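Local coordinates for mannan endo-1,6-alpha-mannosidase (Chaetomium thermophilum, PDB 6RY0), which probably acts on alpha-1,6-mannosidic linkages as a family 76 glycoside hydrolase, with a likely role in transferring GPI-anchored glycoproteins into the fungal cell wall, at residues A[181-185]-A[186-190]; A[320-323]-A[324-328]. All blocks are in the same frame, centred on the assembly; numbering follows the deposited sequence. Where two conformers were deposited one is given.

In the fold
From the N terminus, the chain passes through helix 155-167 into a long loop, and contact 1 (181-185 with 186-190) folds part of that loop back on itself before strand 193-195 starts. It sits near the surface, its centre about 20 Å from the centre of the chain, and lies against the start of helix 127-142 and the loop before it. Contact 1 is complete long before contact 2 (320-323 with 324-328) opens, so the two follow in series and neither nest nor cross. Contact 2 is buried and forms the turn that starts helix 323-337, packed among helices 76-93, 261-278 and 389-401. The nearest atoms of contact 1 and contact 2 are about 10 Å apart.

Contact 1 of 2, residues A[181-185]-A[186-190]; sequences RWQIP and PTNAG
The side chains of Gln183 and Asn188 cross at about a right angle, yet their amide planes are only 29° apart. Asn188 ND2 donates to Gln183 OE1 over 3.0 Å in an almost straight bond. The acceptor lies close to the Asn188 amide plane. The same ND2 also reaches Thr122 O, so the asparagine amide ties this loop to a neighbouring one. Pro185 flanks that amide: its CG is 3.6 Å from Asn188 CG. Between these two residues the backbone makes a type I beta turn, Pro185 to Asn188, closed by Asn188 N donating to Pro185 O at 2.9 Å.

Past the turn the chain comes back alongside Gln183, whose CG is 3.3 Å from Ala189 O. A bend at chi2 (-62°) folds the glutamine over the Trp182 ring, with NE2 3.3 Å above the plane, over its centre. Gly190 comes up obliquely to the same indole, its CA 3.8 Å from Trp182 CE3; with a positive phi, its backbone is in a region suited to glycine. Trp182 NE1 is hydrogen-bonded to Asp128 OD2, and the Gln183 side chain is about 5 Å from that of Asp129, a calcium-binding residue whose ion is absent here.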
ATOM      1  N   ARG A 181      -8.699 -13.668   8.104  1.00  8.55           N
ATOM      2  CA  ARG A 181      -9.399 -13.937   6.864  1.00  8.88           C
ATOM      3  C   ARG A 181      -9.329 -12.726   5.946  1.00  8.96           C
ATOM      4  O   ARG A 181      -9.197 -11.590   6.389  1.00  9.96           O
ATOM      5  CB  ARG A 181     -10.856 -14.322   7.147  1.00  9.51           C
ATOM      6  CG  ARG A 181     -10.979 -15.588   7.997  1.00  9.63           C
ATOM      7  CD  ARG A 181     -12.376 -15.737   8.555  1.00 10.42           C
ATOM      8  NE  ARG A 181     -12.518 -16.921   9.402  1.00 10.85           N
ATOM      9  CZ  ARG A 181     -12.964 -18.103   8.964  1.00 11.75           C
ATOM     10  NH1 ARG A 181     -13.237 -18.278   7.676  1.00 11.60           N
ATOM     11  NH2 ARG A 181     -13.140 -19.100   9.822  1.00 12.96           N
ATOM     12  N   TRP A 182      -9.468 -12.973   4.655  0.95  9.25           N
ATOM     13  CA  TRP A 182      -9.475 -11.914   3.675  0.95  9.83           C
ATOM     14  C   TRP A 182     -10.580 -10.909   3.955  0.95 10.35           C
ATOM     15  O   TRP A 182     -10.347  -9.699   3.945  0.95 11.64           O
ATOM     16  CB  TRP A 182      -9.627 -12.540   2.298  0.95 10.64           C
ATOM     17  CG  TRP A 182      -9.569 -11.605   1.170  0.95 13.55           C
ATOM     18  CD1 TRP A 182      -9.031 -10.342   1.134  0.95 15.51           C
ATOM     19  CD2 TRP A 182     -10.017 -11.880  -0.130  0.95 16.39           C
ATOM     20  NE1 TRP A 182      -9.106  -9.825  -0.147  0.95 18.44           N
ATOM     21  CE2 TRP A 182      -9.740 -10.751  -0.933  0.95 18.81           C
ATOM     22  CE3 TRP A 182     -10.653 -12.978  -0.707  0.95 18.63           C
ATOM     23  CZ2 TRP A 182     -10.073 -10.703  -2.276  0.95 20.63           C
ATOM     24  CZ3 TRP A 182     -10.976 -12.933  -2.021  0.95 20.78           C
ATOM     25  CH2 TRP A 182     -10.705 -11.801  -2.799  0.95 21.55           C
ATOM     26  N   GLN A 183     -11.799 -11.415   4.133  1.00 10.34           N
ATOM     27  CA  GLN A 183     -12.990 -10.599   4.290  1.00 10.90           C
ATOM     28  C   GLN A 183     -13.370 -10.366   5.734  1.00 10.63           C
ATOM     29  O   GLN A 183     -13.098 -11.192   6.607  1.00 10.31           O
ATOM     30  CB  GLN A 183     -14.140 -11.253   3.556  1.00 12.17           C
ATOM     31  CG  GLN A 183     -13.890 -11.416   2.052  1.00 14.42           C
ATOM     32  CD  GLN A 183     -13.716 -10.065   1.363  1.00 17.54           C
ATOM     33  OE1 GLN A 183     -14.550  -9.181   1.513  1.00 19.08           O
ATOM     34  NE2 GLN A 183     -12.570  -9.864   0.727  1.00 19.16           N
ATOM     35  N   ILE A 184     -14.009  -9.217   5.971  1.00 10.97           N
ATOM     36  CA  ILE A 184     -14.527  -8.879   7.280  1.00 11.27           C
ATOM     37  C   ILE A 184     -15.908  -9.481   7.528  1.00 12.61           C
ATOM     38  O   ILE A 184     -16.120 -10.159   8.512  1.00 12.82           O
ATOM     39  CB  ILE A 184     -14.435  -7.340   7.549  1.00 11.57           C
ATOM     40  CG1 ILE A 184     -12.971  -6.922   7.609  1.00 11.78           C
ATOM     41  CG2 ILE A 184     -15.183  -6.974   8.824  1.00 12.61           C
ATOM     42  CD1 ILE A 184     -12.758  -5.450   7.399  1.00 11.86           C
ATOM     43  N   PRO A 185     -16.862  -9.274   6.608  1.00 14.48           N
ATOM     44  CA  PRO A 185     -18.188  -9.874   6.828  1.00 16.70           C
ATOM     45  C   PRO A 185     -18.182 -11.400   6.581  1.00 17.61           C
ATOM     46  O   PRO A 185     -17.724 -11.849   5.516  1.00 18.45           O
ATOM     47  CB  PRO A 185     -19.081  -9.148   5.793  1.00 17.82           C
ATOM     48  CG  PRO A 185     -18.300  -7.949   5.351  1.00 17.92           C
ATOM     49  CD  PRO A 185     -16.865  -8.405   5.416  1.00 15.54           C
ATOM     50  N   PRO A 186     -18.698 -12.202   7.540  1.00 18.68           N
ATOM     51  CA  PRO A 186     -18.665 -13.657   7.329  1.00 20.41           C
ATOM     52  C   PRO A 186     -19.416 -14.132   6.099  1.00 23.13           C
ATOM     53  O   PRO A 186     -19.129 -15.213   5.598  1.00 24.35           O
ATOM     54  CB  PRO A 186     -19.296 -14.215   8.612  1.00 20.20           C
ATOM     55  CG  PRO A 186     -18.893 -13.256   9.631  1.00 19.70           C
ATOM     56  CD  PRO A 186     -19.061 -11.899   8.935  1.00 19.36           C
ATOM     57  N   THR A 187     -20.366 -13.335   5.625  1.00 24.06           N
ATOM     58  CA  THR A 187     -21.114 -13.677   4.427  1.00 26.10           C
ATOM     59  C   THR A 187     -20.492 -13.163   3.112  1.00 26.82           C
ATOM     60  O   THR A 187     -21.028 -13.435   2.043  1.00 28.16           O
ATOM     61  CB  THR A 187     -22.575 -13.172   4.533  1.00 27.41           C
ATOM     62  OG1 THR A 187     -22.578 -11.772   4.813  1.00 28.54           O
ATOM     63  CG2 THR A 187     -23.308 -13.889   5.661  1.00 27.84           C
ATOM     64  N   ASN A 188     -19.364 -12.451   3.165  1.00 25.83           N
ATOM     65  CA  ASN A 188     -18.724 -12.001   1.926  1.00 26.00           C
ATOM     66  C   ASN A 188     -17.973 -13.163   1.285  1.00 26.02           C
ATOM     67  O   ASN A 188     -17.288 -13.920   1.982  1.00 26.96           O
ATOM     68  CB  ASN A 188     -17.700 -10.891   2.178  1.00 26.43           C
ATOM     69  CG  ASN A 188     -18.287  -9.495   2.093  1.00 26.78           C
ATOM     70  OD1 ASN A 188     -19.496  -9.306   2.173  1.00 27.36           O
ATOM     71  ND2 ASN A 188     -17.407  -8.498   1.995  1.00 26.55           N
ATOM     72  N   ALA A 189     -18.057 -13.293  -0.036  1.00 24.88           N
ATOM     73  CA  ALA A 189     -17.262 -14.295  -0.733  1.00 23.44           C
ATOM     74  C   ALA A 189     -15.794 -14.054  -0.421  1.00 20.56           C
ATOM     75  O   ALA A 189     -15.313 -12.926  -0.471  1.00 21.30           O
ATOM     76  CB  ALA A 189     -17.510 -14.226  -2.241  1.00 24.49           C
ATOM     77  N   GLY A 190     -15.102 -15.122  -0.068  1.00 18.38           N
ATOM     78  CA  GLY A 190     -13.699 -15.012   0.267  1.00 16.01           C
ATOM     79  C   GLY A 190     -13.411 -15.020   1.762  1.00 13.28           C
ATOM     80  O   GLY A 190     -12.250 -14.973   2.157  1.00 12.63           O
TER

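Contact 2 of 2, residues A[320-323]-A[324-328]; sequences MLTF and KGYVH
Tyr326, in the conformer described here, lays its ring across Thr322, and its hydroxyl donates to Thr322 OG1 over a short 2.7 Å. The threonine also presents its backbone to the ring: Thr322 O sits over one face, 3.4 Å above the plane and near the centre. Thr322 and the phenol thus meet twice, at the hydroxyl and at the ring face. The edge of the neighbouring Phe323 ring is touched by the tyrosine, Phe323 CD1 being 4.0 Å from Tyr326 CE2. Within the same turn, Met320 CA stands 3.7 Å above the Phe323 ring, over its centre. Chi1 of -63°, with CG beside the backbone N, turns this ring back over the preceding turn.

This is the N-terminal end of helix 323-337, one of the helices of the (alpha/alpha)6 barrel of glycoside hydrolase family 76. Its first regular turn is closed by Val327 N to Phe323 O at 3.0 Å, while Gly325 N reaches Thr322 O only weakly. A water bridges the start of the helix, donating to Met320 O and accepting from Lys324 N at 2.9 Å.

Further out, Thr322 OG1 has a second bond, to Asp319 O, which helps fix the hydroxyl that Tyr326 uses. Trp77 of helix 76-93 touches both Thr322 and Tyr326, Phe132 meets the tyrosine ring, and Tyr262 stacks on Phe323. Lys324 leaves the helix on another side: its ammonium forms a salt bridge with Glu310, a hydrogen bond with Phe371 O and cation-pi contacts with Phe371 and Trp373, which probably compensate its buried charge.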
ATOM      1  N   MET A 320      -3.927  -5.228  -9.793  1.00  9.60           N
ATOM      2  CA  MET A 320      -2.544  -5.629 -10.037  1.00  9.98           C
ATOM      3  C   MET A 320      -1.697  -4.544 -10.701  1.00  9.28           C
ATOM      4  O   MET A 320      -0.486  -4.486 -10.495  1.00  9.82           O
ATOM      5  CB  MET A 320      -2.503  -6.904 -10.900  1.00 10.01           C
ATOM      6  CG  MET A 320      -3.128  -8.100 -10.216  1.00 11.17           C
ATOM      7  SD  MET A 320      -3.321  -9.471 -11.380  1.00 12.14           S
ATOM      8  CE  MET A 320      -4.462 -10.485 -10.437  1.00 13.94           C
ATOM      9  N   LEU A 321      -2.337  -3.662 -11.466  1.00  8.60           N
ATOM     10  CA  LEU A 321      -1.634  -2.571 -12.136  1.00  8.40           C
ATOM     11  C   LEU A 321      -1.041  -1.557 -11.171  1.00  8.35           C
ATOM     12  O   LEU A 321      -0.173  -0.768 -11.550  1.00  9.33           O
ATOM     13  CB  LEU A 321      -2.586  -1.919 -13.137  1.00  8.56           C
ATOM     14  CG  LEU A 321      -3.105  -2.834 -14.249  1.00  9.10           C
ATOM     15  CD1 LEU A 321      -4.276  -2.201 -14.947  1.00  9.60           C
ATOM     16  CD2 LEU A 321      -2.013  -3.205 -15.236  1.00  9.41           C
ATOM     17  N   THR A 322      -1.515  -1.571  -9.923  1.00  8.28           N
ATOM     18  CA  THR A 322      -1.037  -0.638  -8.906  1.00  8.11           C
ATOM     19  C   THR A 322       0.150  -1.170  -8.109  1.00  7.30           C
ATOM     20  O   THR A 322       0.807  -0.410  -7.402  1.00  7.74           O
ATOM     21  CB  THR A 322      -2.131  -0.277  -7.902  1.00  8.62           C
ATOM     22  OG1 THR A 322      -2.404  -1.384  -7.040  1.00  8.28           O
ATOM     23  CG2 THR A 322      -3.394   0.178  -8.585  1.00 10.39           C
ATOM     24  N   PHE A 323       0.418  -2.471  -8.171  1.00  7.20           N
ATOM     25  CA  PHE A 323       1.317  -3.051  -7.159  1.00  7.03           C
ATOM     26  C   PHE A 323       2.727  -2.516  -7.270  1.00  7.17           C
ATOM     27  O   PHE A 323       3.382  -2.244  -6.258  1.00  7.35           O
ATOM     28  CB  PHE A 323       1.320  -4.577  -7.204  1.00  7.50           C
ATOM     29  CG  PHE A 323       0.016  -5.263  -6.897  1.00  7.67           C
ATOM     30  CD1 PHE A 323      -1.069  -4.607  -6.284  1.00  7.97           C
ATOM     31  CD2 PHE A 323      -0.133  -6.615  -7.199  1.00  8.45           C
ATOM     32  CE1 PHE A 323      -2.249  -5.282  -6.011  1.00  8.52           C
ATOM     33  CE2 PHE A 323      -1.301  -7.281  -6.910  1.00  9.27           C
ATOM     34  CZ  PHE A 323      -2.362  -6.619  -6.328  1.00  9.31           C
ATOM     35  N   LYS A 324       3.239  -2.382  -8.500  1.00  7.60           N
ATOM     36  CA  LYS A 324       4.638  -1.995  -8.655  1.00  7.95           C
ATOM     37  C   LYS A 324       4.886  -0.575  -8.120  1.00  7.57           C
ATOM     38  O   LYS A 324       6.000  -0.264  -7.698  1.00  7.82           O
ATOM     39  CB  LYS A 324       5.128  -2.218 -10.090  1.00  8.61           C
ATOM     40  CG  LYS A 324       4.343  -1.465 -11.146  1.00  8.32           C
ATOM     41  CD  LYS A 324       4.877  -1.721 -12.558  1.00  8.11           C
ATOM     42  CE  LYS A 324       4.910  -3.180 -12.937  1.00  8.38           C
ATOM     43  NZ  LYS A 324       5.108  -3.384 -14.402  1.00  8.77           N
ATOM     44  N   GLY A 325       3.879   0.297  -8.106  1.00  7.28           N
ATOM     45  CA  GLY A 325       4.057   1.591  -7.471  1.00  7.29           C
ATOM     46  C   GLY A 325       4.298   1.487  -5.978  1.00  6.86           C
ATOM     47  O   GLY A 325       5.121   2.195  -5.399  1.00  7.51           O
ATOM     48  N   TYR A 326       3.511   0.627  -5.312  1.00  6.90           N
ATOM     49  CA  TYR A 326       3.725   0.369  -3.880  0.67  6.65           C
ATOM     50  C   TYR A 326       5.113  -0.203  -3.640  1.00  6.44           C
ATOM     51  O   TYR A 326       5.793   0.176  -2.683  1.00  6.69           O
ATOM     52  CB  TYR A 326       2.700  -0.612  -3.301  0.67  6.23           C
ATOM     53  CG  TYR A 326       1.286  -0.330  -3.716  0.67  6.43           C
ATOM     54  CD1 TYR A 326       0.827   0.956  -3.948  0.67  6.69           C
ATOM     55  CD2 TYR A 326       0.394  -1.361  -3.889  0.67  6.41           C
ATOM     56  CE1 TYR A 326      -0.467   1.200  -4.368  0.67  6.88           C
ATOM     57  CE2 TYR A 326      -0.920  -1.136  -4.289  0.67  7.07           C
ATOM     58  CZ  TYR A 326      -1.335   0.141  -4.533  0.67  7.22           C
ATOM     59  OH  TYR A 326      -2.611   0.419  -4.993  0.67  7.95           O
ATOM     60  N   VAL A 327       5.559  -1.113  -4.504  1.00  6.33           N
ATOM     61  CA  VAL A 327       6.894  -1.697  -4.370  1.00  6.83           C
ATOM     62  C   VAL A 327       7.933  -0.581  -4.312  1.00  6.23           C
ATOM     63  O   VAL A 327       8.798  -0.550  -3.440  1.00  6.42           O
ATOM     64  CB  VAL A 327       7.173  -2.699  -5.500  1.00  7.64           C
ATOM     65  CG1 VAL A 327       8.608  -3.155  -5.441  1.00  8.23           C
ATOM     66  CG2 VAL A 327       6.217  -3.865  -5.442  1.00  8.29           C
ATOM     67  N   HIS A 328       7.860   0.348  -5.271  1.00  6.32           N
ATOM     68  CA  HIS A 328       8.819   1.444  -5.276  1.00  6.52           C
ATOM     69  C   HIS A 328       8.750   2.292  -4.017  1.00  6.40           C
ATOM     70  O   HIS A 328       9.767   2.571  -3.395  1.00  7.04           O
ATOM     71  CB  HIS A 328       8.583   2.345  -6.518  1.00  6.67           C
ATOM     72  CG  HIS A 328       9.321   1.878  -7.739  1.00  6.59           C
ATOM     73  ND1 HIS A 328      10.485   2.478  -8.135  1.00  6.87           N
ATOM     74  CD2 HIS A 328       9.089   0.889  -8.658  1.00  7.43           C
ATOM     75  CE1 HIS A 328      10.927   1.865  -9.234  1.00  7.20           C
ATOM     76  NE2 HIS A 328      10.104   0.898  -9.585  1.00  8.06           N
TER
HETATM   77  O   HOH W   1       2.323  -4.208 -10.576  1.00  8.64           O